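Local structure of esterase TesA (Pseudomonas aeruginosa, 4JGG) at residues Q22-V27 with L88-L93; G72-L77 with A112-K117; G129-P134 with A143-Y148; E165-V170 with L183-R188. The protein hydrolyses carboxylic esters, favouring Tween detergents and short-chain p-nitrophenyl esters, with lysophospholipase activity and a weak thioesterase action on palmitoyl-coenzyme A. One frame throughout, in Å; residues are numbered along the deposited sequence.

Interaction 1: residues Q22-V27 with L88-L93; sequences QTLLVV and LVVIEL
Leu25 and Val27 join the two strands through their backbones. Leu25 N donates to Leu88 O at 2.8 Å, and Leu25 O accepts from Val90 N at the same length. One step on, Val27 N donates to Val90 O at 2.9 Å and Val27 O accepts from Glu92 N. A longer bond, Leu88 N to Thr23 O at 3.2 Å, starts the series. The strands are parallel, with axes 4.7 Å apart and inclined by 16°.

Side chains meet on both faces of the sheet. On one face Leu24 lies alongside Leu88, and its CD2 reaches CG2 of Val90 at 3.8 Å. CG of Leu24 is anti to the backbone N (chi1 -165°), which lets CD2 make this contact. On the other face Val27 CG2 meets Val89 CG1 at 4.2 Å. Leu93 closes the end of the contact with CG 3.7 Å from Val27 O.

Farther out, Leu24 and Val26 bond through their backbones to strand 59-62, so strand 23-28 is held on both edges. Helices 70-84 and 104-121 pack on the face of Leu25, Val27, Val89 and Ile91. This is the centre of the parallel sheet of an SGNH hydrolase. Glu92 OE1 hydrogen-bonds Ser32 OG close to Ser30, the nucleophile by similarity, to which strand 23-28 leads on. The touching residues are all buried and mostly aliphatic. The contact therefore combines backbone hydrogen bonds shielded from water with aliphatic packing on both faces.

Interaction 2: residues G72-L77 with A112-K117; sequences GGLARL and ASMAQK
Leu74 and Met114 make the central apolar contact between the two helices. CG of Met114 lies 3.6 Å from CA of Leu74 and 3.8 Å from its CB, so the thioether chain runs against the root of the leucine. Leu77 meets the same methionine from one turn farther along its helix, with CD2 3.9 Å from Met114 CB. The aliphatic part of Lys117 adds a looser touch, CE to Leu74 CD1.

Both segments belong to helices that cover one face of the parallel sheet in the alpha/beta/alpha sandwich of this hydrolase. Their axes pass at 9.4 Å and are inclined by 23°, nearly parallel. Met114 and Arg76 also touch Val27 of the sheet beneath.

A second group of contacts sets side chains against polar atoms without hydrogen bonds. The sulfur of Met114 rests on the backbone of Gly73 and Leu74, with SD 3.7 Å from Leu74 N. Gly73 presents only backbone there. The bend at chi3 (71°) turns the methyl over the Gly73 carbonyl, with CE 3.7 Å from Gly73 O. Leu77 CD2 touches Met114 O at 3.4 Å. Leu74 CD1 comes equally near to Ser113 OG. These are van der Waals contacts, and no hydrogen bond joins the segments. CB of Arg76 points away from the other helix, and its guanidinium forms a salt bridge with Asp68.

Interaction 3: residues G129-P134 with A143-Y148; sequences GIQLPP and AFSRVY
The ring of Tyr148 has Gly129 CA and Ile130 N over one face. Gly129 CA makes a CH-pi contact, 3.7 Å from the ring centroid and 14° off the ring normal. Ile130 N sits farther out over the rim, 3.8 Å from CE2. This buried amide nitrogen has no hydrogen-bond partner in the model. Ser145 O lies at the ring edge, in its plane. The far end of the ring is fixed by the hydroxyl, which hydrogen-bonds Leu93 O of the segment 88-93.

The segment 129-134 follows strand 124-128, and its chain returns as helix 138-155 to pack against it. This is a beta-alpha connection of the SGNH hydrolase fold. Ile130 stands about 8 Å, side chain to side chain, from Ser30, the nucleophile by similarity.

The second flat group is the amide of Gln131. Its NE2 donates to Ser145 OG at 2.7 Å, almost straight at 176°. The oxygen lies practically in the amide plane. A bend at chi2 (75°) brings the amide back to the helix. NE2 also bonds Pro161 O. Two acceptors on one nitrogen fix which way round the amide sits.

Interaction 4: residues E165-V170 with L183-R188; sequences EGVGGV and LAAQPR
Glu165 O is held between Arg188 and Asn192. The guanidinium of Arg188 lies flat against it, with the oxygen over the centre of the group, 3.5 Å from CZ. Asn192 ND2 gives this oxygen a hydrogen bond. The same asparagine accepts from Arg188 NE through OD1, so it positions both partners.

The carboxylate of Glu165 meets the arginine less closely. OE2 stands 3.5 Å from Arg188 NH2, a long salt bridge without a hydrogen bond. The two planes are turned 58° apart. CG of Glu165 is slightly nearer to Arg188 NH2, at 3.4 Å. Both side chains also touch a crystal neighbour, so their ends may be influenced by packing. Gly166 CA passes 3.6 Å from Arg188 NH1.

These residues lie on either side of the loop that bears Asp177 and His180. By similarity these two belong to the catalytic triad of the SGNH hydrolases. The contact closes that loop by joining the segment before it to residues 183-188, on the way into the last helix, 186-197.

The apolar part centres on Val167. Its CG1 meets Ala185 CB at 3.6 Å. Its CG2 lies against Arg188 CG at 3.7 Å, the two side chains running past each other in opposite directions. Arg188 bends at chi2 (70°), which folds its chain past the valine toward Glu165. Val167 also opens a type II turn, in which Val170 N bonds Val167 O at 3.1 Å.

From the N terminus, strand 23-28 comes first and helix 70-84 later. Strand 88-92 then closes interaction 1, and helix 104-121 closes interaction 2. The two contacts cross along the chain. They also touch in space, where Val27 and Ile91 meet Met114 and Leu93 meets Gly73. Together they tie the middle of the sheet to one helical layer. Interaction 3 follows in series and closes a short loop between strand 124-128 and helix 138-155. It also touches interaction 1 where Glu92 packs on Ile130. Interaction 4 comes last and closes the loop before helix 186-197. It touches none of the others, and no contact nests within another.

Interaction 1: residues Q22-V27 with L88-L93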
loop_
_atom_site.group_PDB
_atom_site.type_symbol
_atom_site.label_atom_id
_atom_site.label_comp_id
_atom_site.label_asym_id
_atom_site.label_seq_id
_atom_site.Cartn_x
_atom_site.Cartn_y
_atom_site.Cartn_z
ATOM N N GLN A 22 10.317 16.539 -3.380
ATOM C CA GLN A 22 9.385 16.519 -2.260
ATOM C C GLN A 22 8.092 15.803 -2.650
ATOM O O GLN A 22 6.999 16.219 -2.269
ATOM C CB GLN A 22 9.101 17.951 -1.801
ATOM C CG GLN A 22 9.652 19.014 -2.758
ATOM N N THR A 23 8.221 14.731 -3.425
ATOM C CA THR A 23 7.052 13.978 -3.860
ATOM C C THR A 23 6.891 12.685 -3.084
ATOM O O THR A 23 7.872 11.976 -2.806
ATOM C CB THR A 23 7.084 13.664 -5.378
ATOM O OG1 THR A 23 6.860 14.866 -6.109
ATOM C CG2 THR A 23 5.992 12.687 -5.750
ATOM N N LEU A 24 5.636 12.403 -2.746
ATOM C CA LEU A 24 5.225 11.170 -2.085
ATOM C C LEU A 24 4.474 10.306 -3.104
ATOM O O LEU A 24 3.326 10.580 -3.473
ATOM C CB LEU A 24 4.331 11.493 -0.889
ATOM C CG LEU A 24 4.035 10.430 0.173
ATOM C CD1 LEU A 24 3.524 11.130 1.428
ATOM C CD2 LEU A 24 3.038 9.409 -0.317
ATOM N N LEU A 25 5.141 9.269 -3.578
ATOM C CA LEU A 25 4.567 8.436 -4.622
ATOM C C LEU A 25 3.863 7.252 -3.978
ATOM O O LEU A 25 4.491 6.517 -3.226
ATOM C CB LEU A 25 5.667 7.926 -5.531
ATOM C CG LEU A 25 5.250 6.906 -6.599
ATOM C CD1 LEU A 25 4.393 7.543 -7.679
ATOM C CD2 LEU A 25 6.487 6.282 -7.191
ATOM N N VAL A 26 2.566 7.105 -4.250
ATOM C CA VAL A 26 1.816 5.913 -3.845
ATOM C C VAL A 26 1.669 4.953 -5.011
ATOM O O VAL A 26 1.069 5.293 -6.039
ATOM C CB VAL A 26 0.392 6.230 -3.338
ATOM C CG1 VAL A 26 -0.319 4.926 -2.904
ATOM C CG2 VAL A 26 0.427 7.225 -2.157
ATOM N N VAL A 27 2.194 3.748 -4.841
ATOM C CA VAL A 27 2.089 2.712 -5.864
ATOM C C VAL A 27 1.240 1.552 -5.337
ATOM O O VAL A 27 1.750 0.661 -4.649
ATOM C CB VAL A 27 3.489 2.214 -6.274
ATOM C CG1 VAL A 27 3.389 1.252 -7.467
ATOM C CG2 VAL A 27 4.394 3.402 -6.602
ATOM N N LEU A 88 9.563 9.834 -1.084
ATOM C CA LEU A 88 8.891 8.775 -0.343
ATOM C C LEU A 88 8.123 7.899 -1.312
ATOM O O LEU A 88 7.372 8.397 -2.156
ATOM C CB LEU A 88 7.889 9.384 0.638
ATOM C CG LEU A 88 7.989 9.045 2.113
ATOM C CD1 LEU A 88 7.377 10.161 2.947
ATOM C CD2 LEU A 88 7.317 7.715 2.393
ATOM N N VAL A 89 8.276 6.589 -1.182
ATOM C CA VAL A 89 7.453 5.692 -1.978
ATOM C C VAL A 89 6.657 4.786 -1.053
ATOM O O VAL A 89 7.245 4.046 -0.271
ATOM C CB VAL A 89 8.302 4.820 -2.928
ATOM C CG1 VAL A 89 7.396 3.833 -3.673
ATOM C CG2 VAL A 89 9.077 5.699 -3.903
ATOM N N VAL A 90 5.329 4.875 -1.127
ATOM C CA VAL A 90 4.441 4.001 -0.363
ATOM C C VAL A 90 4.030 2.859 -1.279
ATOM O O VAL A 90 3.424 3.077 -2.334
ATOM C CB VAL A 90 3.194 4.752 0.149
ATOM C CG1 VAL A 90 2.284 3.827 0.933
ATOM C CG2 VAL A 90 3.612 5.932 1.013
ATOM N N ILE A 91 4.385 1.638 -0.902
ATOM C CA ILE A 91 4.012 0.488 -1.733
ATOM C C ILE A 91 2.873 -0.296 -1.106
ATOM O O ILE A 91 2.985 -0.771 0.022
ATOM C CB ILE A 91 5.211 -0.454 -1.974
ATOM C CG1 ILE A 91 6.292 0.245 -2.804
ATOM C CG2 ILE A 91 4.755 -1.740 -2.649
ATOM C CD1 ILE A 91 7.614 -0.508 -2.818
ATOM N N GLU A 92 1.784 -0.441 -1.855
ATOM C CA GLU A 92 0.618 -1.192 -1.416
ATOM C C GLU A 92 0.224 -2.236 -2.466
ATOM O O GLU A 92 -0.808 -2.125 -3.126
ATOM C CB GLU A 92 -0.562 -0.257 -1.127
ATOM C CG GLU A 92 -1.792 -0.986 -0.566
ATOM C CD GLU A 92 -2.894 -1.206 -1.593
ATOM O OE1 GLU A 92 -3.260 -0.238 -2.292
ATOM O OE2 GLU A 92 -3.409 -2.349 -1.695
ATOM N N LEU A 93 1.053 -3.259 -2.605
ATOM C CA LEU A 93 0.829 -4.272 -3.618
ATOM C C LEU A 93 0.931 -5.671 -3.019
ATOM O O LEU A 93 1.445 -5.843 -1.910
ATOM C CB LEU A 93 1.832 -4.088 -4.755
ATOM C CG LEU A 93 1.563 -2.907 -5.693
ATOM C CD1 LEU A 93 2.523 -2.969 -6.858
ATOM C CD2 LEU A 93 0.123 -2.952 -6.204
#

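Interaction 2: residues G72-L77 with A112-K117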
loop_
_atom_site.group_PDB
_atom_site.type_symbol
_atom_site.label_atom_id
_atom_site.label_comp_id
_atom_site.label_asym_id
_atom_site.label_seq_id
_atom_site.Cartn_x
_atom_site.Cartn_y
_atom_site.Cartn_z
ATOM N N GLY A 72 3.629 -6.543 -11.531
ATOM C CA GLY A 72 3.222 -5.369 -12.292
ATOM C C GLY A 72 3.786 -4.068 -11.737
ATOM O O GLY A 72 4.250 -3.208 -12.490
ATOM N N GLY A 73 3.763 -3.923 -10.420
ATOM C CA GLY A 73 4.318 -2.739 -9.788
ATOM C C GLY A 73 5.821 -2.638 -10.007
ATOM O O GLY A 73 6.360 -1.546 -10.241
ATOM N N LEU A 74 6.500 -3.781 -9.943
ATOM C CA LEU A 74 7.934 -3.829 -10.172
ATOM C C LEU A 74 8.250 -3.401 -11.612
ATOM O O LEU A 74 9.142 -2.593 -11.843
ATOM C CB LEU A 74 8.469 -5.232 -9.886
ATOM C CG LEU A 74 9.947 -5.506 -10.176
ATOM C CD1 LEU A 74 10.863 -4.602 -9.370
ATOM C CD2 LEU A 74 10.295 -6.991 -9.944
ATOM N N ALA A 75 7.501 -3.945 -12.569
ATOM C CA ALA A 75 7.688 -3.591 -13.972
ATOM C C ALA A 75 7.512 -2.085 -14.240
ATOM O O ALA A 75 8.249 -1.520 -15.049
ATOM C CB ALA A 75 6.749 -4.397 -14.849
ATOM N N ARG A 76 6.554 -1.446 -13.567
ATOM C CA ARG A 76 6.199 -0.050 -13.860
ATOM C C ARG A 76 6.838 0.992 -12.927
ATOM O O ARG A 76 6.753 2.193 -13.180
ATOM C CB ARG A 76 4.674 0.148 -13.922
ATOM C CG ARG A 76 3.938 -0.034 -12.577
ATOM C CD ARG A 76 2.427 0.018 -12.792
ATOM N NE ARG A 76 1.649 -0.096 -11.562
ATOM C CZ ARG A 76 1.124 0.936 -10.904
ATOM N NH1 ARG A 76 1.314 2.175 -11.341
ATOM N NH2 ARG A 76 0.414 0.732 -9.810
ATOM N N LEU A 77 7.507 0.538 -11.874
ATOM C CA LEU A 77 8.145 1.459 -10.931
ATOM C C LEU A 77 9.314 2.291 -11.510
ATOM O O LEU A 77 9.386 3.503 -11.282
ATOM C CB LEU A 77 8.544 0.715 -9.640
ATOM C CG LEU A 77 9.298 1.545 -8.594
ATOM C CD1 LEU A 77 8.411 2.610 -7.968
ATOM C CD2 LEU A 77 9.897 0.636 -7.527
ATOM N N ALA A 112 10.670 -6.833 -2.575
ATOM C CA ALA A 112 12.045 -6.564 -2.187
ATOM C C ALA A 112 12.769 -5.737 -3.243
ATOM O O ALA A 112 13.386 -4.726 -2.916
ATOM C CB ALA A 112 12.786 -7.881 -1.935
ATOM N N SER A 113 12.684 -6.180 -4.501
ATOM C CA SER A 113 13.292 -5.496 -5.637
ATOM C C SER A 113 12.722 -4.087 -5.843
ATOM O O SER A 113 13.468 -3.153 -6.137
ATOM C CB SER A 113 13.126 -6.330 -6.909
ATOM O OG SER A 113 13.733 -5.688 -8.015
ATOM N N MET A 114 11.411 -3.933 -5.672
ATOM C CA MET A 114 10.788 -2.603 -5.708
ATOM C C MET A 114 11.381 -1.697 -4.643
ATOM O O MET A 114 11.652 -0.536 -4.908
ATOM C CB MET A 114 9.265 -2.667 -5.486
ATOM C CG MET A 114 8.425 -3.245 -6.628
ATOM S SD MET A 114 6.641 -3.047 -6.316
ATOM C CE MET A 114 6.435 -1.278 -6.523
ATOM N N ALA A 115 11.533 -2.218 -3.427
ATOM C CA ALA A 115 12.030 -1.424 -2.306
ATOM C C ALA A 115 13.491 -1.083 -2.523
ATOM O O ALA A 115 13.946 0.005 -2.177
ATOM C CB ALA A 115 11.842 -2.156 -0.982
ATOM N N GLN A 116 14.220 -2.022 -3.111
ATOM C CA GLN A 116 15.610 -1.792 -3.485
ATOM C C GLN A 116 15.725 -0.656 -4.490
ATOM O O GLN A 116 16.557 0.237 -4.337
ATOM C CB GLN A 116 16.216 -3.075 -4.064
ATOM C CG GLN A 116 17.705 -3.004 -4.339
ATOM C CD GLN A 116 18.019 -2.491 -5.728
ATOM O OE1 GLN A 116 17.227 -2.653 -6.654
ATOM N NE2 GLN A 116 19.186 -1.868 -5.882
ATOM N N LYS A 117 14.880 -0.687 -5.517
ATOM C CA LYS A 117 14.979 0.282 -6.604
ATOM C C LYS A 117 14.573 1.677 -6.140
ATOM O O LYS A 117 15.178 2.672 -6.546
ATOM C CB LYS A 117 14.122 -0.150 -7.791
ATOM C CG LYS A 117 14.715 -1.268 -8.631
ATOM C CD LYS A 117 13.762 -1.627 -9.758
ATOM C CE LYS A 117 14.220 -2.850 -10.553
ATOM N NZ LYS A 117 15.479 -2.604 -11.299
#

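Interaction 3: residues G129-P134 with A143-Y148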
loop_
_atom_site.group_PDB
_atom_site.type_symbol
_atom_site.label_atom_id
_atom_site.label_comp_id
_atom_site.label_asym_id
_atom_site.label_seq_id
_atom_site.Cartn_x
_atom_site.Cartn_y
_atom_site.Cartn_z
ATOM N N GLY A 129 1.117 -3.591 4.397
ATOM C CA GLY A 129 0.855 -5.021 4.401
ATOM C C GLY A 129 -0.630 -5.271 4.511
ATOM O O GLY A 129 -1.340 -4.520 5.174
ATOM N N ILE A 130 -1.107 -6.331 3.871
ATOM C CA ILE A 130 -2.531 -6.621 3.876
ATOM C C ILE A 130 -2.806 -8.067 4.297
ATOM O O ILE A 130 -2.052 -8.970 3.952
ATOM C CB ILE A 130 -3.151 -6.322 2.494
ATOM C CG1 ILE A 130 -3.095 -4.811 2.218
ATOM C CG2 ILE A 130 -4.572 -6.840 2.410
ATOM C CD1 ILE A 130 -3.945 -4.376 1.052
ATOM N N GLN A 131 -3.853 -8.264 5.093
ATOM C CA GLN A 131 -4.278 -9.601 5.479
ATOM C C GLN A 131 -5.574 -9.965 4.773
ATOM O O GLN A 131 -6.567 -9.236 4.838
ATOM C CB GLN A 131 -4.449 -9.721 6.992
ATOM C CG GLN A 131 -3.134 -9.786 7.725
ATOM C CD GLN A 131 -2.464 -8.434 7.792
ATOM O OE1 GLN A 131 -3.138 -7.415 7.954
ATOM N NE2 GLN A 131 -1.138 -8.408 7.658
ATOM N N LEU A 132 -5.545 -11.088 4.069
ATOM C CA LEU A 132 -6.721 -11.577 3.378
ATOM C C LEU A 132 -7.820 -11.872 4.403
ATOM O O LEU A 132 -7.542 -11.960 5.598
ATOM C CB LEU A 132 -6.360 -12.823 2.559
ATOM C CG LEU A 132 -5.598 -12.508 1.267
ATOM C CD1 LEU A 132 -5.136 -13.781 0.561
ATOM C CD2 LEU A 132 -6.483 -11.681 0.358
ATOM N N PRO A 133 -9.075 -11.998 3.938
ATOM C CA PRO A 133 -10.195 -12.218 4.860
ATOM C C PRO A 133 -10.059 -13.557 5.592
ATOM O O PRO A 133 -9.465 -14.493 5.058
ATOM C CB PRO A 133 -11.424 -12.231 3.935
ATOM C CG PRO A 133 -10.976 -11.545 2.670
ATOM C CD PRO A 133 -9.519 -11.886 2.537
ATOM N N PRO A 134 -10.603 -13.639 6.813
ATOM C CA PRO A 134 -10.502 -14.803 7.697
ATOM C C PRO A 134 -10.839 -16.137 7.028
ATOM O O PRO A 134 -10.213 -17.146 7.361
ATOM C CB PRO A 134 -11.534 -14.489 8.785
ATOM C CG PRO A 134 -11.530 -13.025 8.866
ATOM C CD PRO A 134 -11.373 -12.551 7.439
ATOM N N ALA A 143 0.849 -16.931 5.122
ATOM C CA ALA A 143 1.845 -17.227 4.095
ATOM C C ALA A 143 2.217 -15.970 3.317
ATOM O O ALA A 143 3.381 -15.758 2.977
ATOM C CB ALA A 143 1.339 -18.302 3.156
ATOM N N PHE A 144 1.213 -15.145 3.034
ATOM C CA PHE A 144 1.421 -13.883 2.338
ATOM C C PHE A 144 1.742 -12.767 3.318
ATOM O O PHE A 144 2.642 -11.946 3.093
ATOM C CB PHE A 144 0.181 -13.543 1.497
ATOM C CG PHE A 144 -0.031 -14.487 0.335
ATOM C CD1 PHE A 144 0.660 -14.313 -0.849
ATOM C CD2 PHE A 144 -0.912 -15.554 0.438
ATOM C CE1 PHE A 144 0.478 -15.190 -1.926
ATOM C CE2 PHE A 144 -1.096 -16.428 -0.619
ATOM C CZ PHE A 144 -0.407 -16.244 -1.807
ATOM N N SER A 145 1.014 -12.744 4.426
ATOM C CA SER A 145 1.174 -11.669 5.394
ATOM C C SER A 145 2.610 -11.558 5.906
ATOM O O SER A 145 3.123 -10.458 6.110
ATOM C CB SER A 145 0.204 -11.872 6.557
ATOM O OG SER A 145 0.163 -10.737 7.390
ATOM N N ARG A 146 3.260 -12.700 6.116
ATOM C CA ARG A 146 4.605 -12.701 6.681
ATOM C C ARG A 146 5.630 -12.149 5.718
ATOM O O ARG A 146 6.702 -11.707 6.127
ATOM C CB ARG A 146 5.016 -14.106 7.105
ATOM C CG ARG A 146 4.361 -14.568 8.383
ATOM C CD ARG A 146 4.892 -15.925 8.777
ATOM N NE ARG A 146 4.970 -16.834 7.639
ATOM C CZ ARG A 146 4.134 -17.845 7.431
ATOM N NH1 ARG A 146 3.150 -18.084 8.289
ATOM N NH2 ARG A 146 4.293 -18.625 6.368
ATOM N N VAL A 147 5.301 -12.191 4.432
ATOM C CA VAL A 147 6.193 -11.687 3.397
ATOM C C VAL A 147 6.481 -10.194 3.575
ATOM O O VAL A 147 7.609 -9.747 3.399
ATOM C CB VAL A 147 5.604 -11.932 1.990
ATOM C CG1 VAL A 147 6.330 -11.080 0.944
ATOM C CG2 VAL A 147 5.683 -13.409 1.633
ATOM N N TYR A 148 5.465 -9.421 3.922
ATOM C CA TYR A 148 5.665 -7.986 4.108
ATOM C C TYR A 148 6.741 -7.696 5.140
ATOM O O TYR A 148 7.644 -6.896 4.892
ATOM C CB TYR A 148 4.346 -7.299 4.457
ATOM C CG TYR A 148 3.359 -7.422 3.324
ATOM C CD1 TYR A 148 3.409 -6.550 2.233
ATOM C CD2 TYR A 148 2.413 -8.437 3.316
ATOM C CE1 TYR A 148 2.514 -6.677 1.177
ATOM C CE2 TYR A 148 1.512 -8.566 2.279
ATOM C CZ TYR A 148 1.574 -7.691 1.205
ATOM O OH TYR A 148 0.677 -7.838 0.182
#

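Interaction 4: residues E165-V170 with L183-R188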
loop_
_atom_site.group_PDB
_atom_site.type_symbol
_atom_site.label_atom_id
_atom_site.label_comp_id
_atom_site.label_asym_id
_atom_site.label_seq_id
_atom_site.Cartn_x
_atom_site.Cartn_y
_atom_site.Cartn_z
ATOM N N GLU A 165 -6.311 -2.825 9.342
ATOM C CA GLU A 165 -6.776 -2.974 10.715
ATOM C C GLU A 165 -8.077 -2.214 10.939
ATOM O O GLU A 165 -8.183 -1.045 10.599
ATOM C CB GLU A 165 -5.720 -2.517 11.710
ATOM C CG GLU A 165 -6.195 -2.573 13.154
ATOM C CD GLU A 165 -5.107 -2.186 14.131
ATOM O OE1 GLU A 165 -3.935 -2.083 13.702
ATOM O OE2 GLU A 165 -5.434 -1.982 15.323
ATOM N N GLY A 166 -9.069 -2.892 11.516
ATOM C CA GLY A 166 -10.344 -2.269 11.817
ATOM C C GLY A 166 -11.203 -2.019 10.588
ATOM O O GLY A 166 -12.272 -1.407 10.679
ATOM N N VAL A 167 -10.736 -2.482 9.428
ATOM C CA VAL A 167 -11.516 -2.368 8.198
ATOM C C VAL A 167 -11.894 -3.748 7.665
ATOM O O VAL A 167 -13.071 -4.035 7.459
ATOM C CB VAL A 167 -10.762 -1.567 7.100
ATOM C CG1 VAL A 167 -11.541 -1.590 5.786
ATOM C CG2 VAL A 167 -10.512 -0.137 7.567
ATOM N N GLY A 168 -10.884 -4.589 7.454
ATOM C CA GLY A 168 -11.083 -5.934 6.947
ATOM C C GLY A 168 -12.017 -6.760 7.806
ATOM O O GLY A 168 -11.869 -6.823 9.035
ATOM N N GLY A 169 -12.990 -7.389 7.155
ATOM C CA GLY A 169 -13.929 -8.267 7.832
ATOM C C GLY A 169 -15.038 -7.535 8.567
ATOM O O GLY A 169 -16.049 -8.137 8.943
ATOM N N VAL A 170 -14.855 -6.235 8.772
ATOM C CA VAL A 170 -15.843 -5.448 9.499
ATOM C C VAL A 170 -17.028 -5.075 8.611
ATOM O O VAL A 170 -16.867 -4.784 7.425
ATOM C CB VAL A 170 -15.218 -4.180 10.109
ATOM C CG1 VAL A 170 -16.286 -3.320 10.751
ATOM C CG2 VAL A 170 -14.146 -4.556 11.125
ATOM N N LEU A 183 -16.549 3.540 1.418
ATOM C CA LEU A 183 -16.278 4.943 1.732
ATOM C C LEU A 183 -16.002 5.162 3.224
ATOM O O LEU A 183 -15.077 5.885 3.598
ATOM C CB LEU A 183 -17.470 5.794 1.281
ATOM C CG LEU A 183 -17.377 7.311 1.425
ATOM C CD1 LEU A 183 -16.196 7.818 0.620
ATOM C CD2 LEU A 183 -18.672 7.957 0.960
ATOM N N ALA A 184 -16.789 4.516 4.077
ATOM C CA ALA A 184 -16.699 4.731 5.519
ATOM C C ALA A 184 -15.341 4.334 6.098
ATOM O O ALA A 184 -14.976 4.758 7.199
ATOM C CB ALA A 184 -17.811 3.985 6.229
ATOM N N ALA A 185 -14.592 3.536 5.347
ATOM C CA ALA A 185 -13.315 3.013 5.821
ATOM C C ALA A 185 -12.142 3.943 5.539
ATOM O O ALA A 185 -11.061 3.778 6.111
ATOM C CB ALA A 185 -13.046 1.652 5.195
ATOM N N GLN A 186 -12.344 4.907 4.649
ATOM C CA GLN A 186 -11.218 5.704 4.138
ATOM C C GLN A 186 -10.455 6.469 5.223
ATOM O O GLN A 186 -9.214 6.476 5.227
ATOM C CB GLN A 186 -11.654 6.624 2.987
ATOM C CG GLN A 186 -12.310 5.906 1.799
ATOM C CD GLN A 186 -11.442 4.804 1.211
ATOM O OE1 GLN A 186 -10.317 5.044 0.783
ATOM N NE2 GLN A 186 -11.967 3.589 1.193
ATOM N N PRO A 187 -11.187 7.115 6.153
ATOM C CA PRO A 187 -10.513 7.718 7.306
ATOM C C PRO A 187 -9.637 6.727 8.053
ATOM O O PRO A 187 -8.494 7.059 8.360
ATOM C CB PRO A 187 -11.681 8.177 8.178
ATOM C CG PRO A 187 -12.722 8.548 7.208
ATOM C CD PRO A 187 -12.601 7.534 6.080
ATOM N N ARG A 188 -10.155 5.524 8.316
ATOM C CA ARG A 188 -9.409 4.520 9.070
ATOM C C ARG A 188 -8.157 4.053 8.331
ATOM O O ARG A 188 -7.097 3.914 8.933
ATOM C CB ARG A 188 -10.281 3.308 9.411
ATOM C CG ARG A 188 -9.535 2.270 10.241
ATOM C CD ARG A 188 -9.279 2.793 11.646
ATOM N NE ARG A 188 -8.248 2.056 12.373
ATOM C CZ ARG A 188 -8.499 1.115 13.279
ATOM N NH1 ARG A 188 -9.746 0.774 13.555
ATOM N NH2 ARG A 188 -7.499 0.506 13.895
#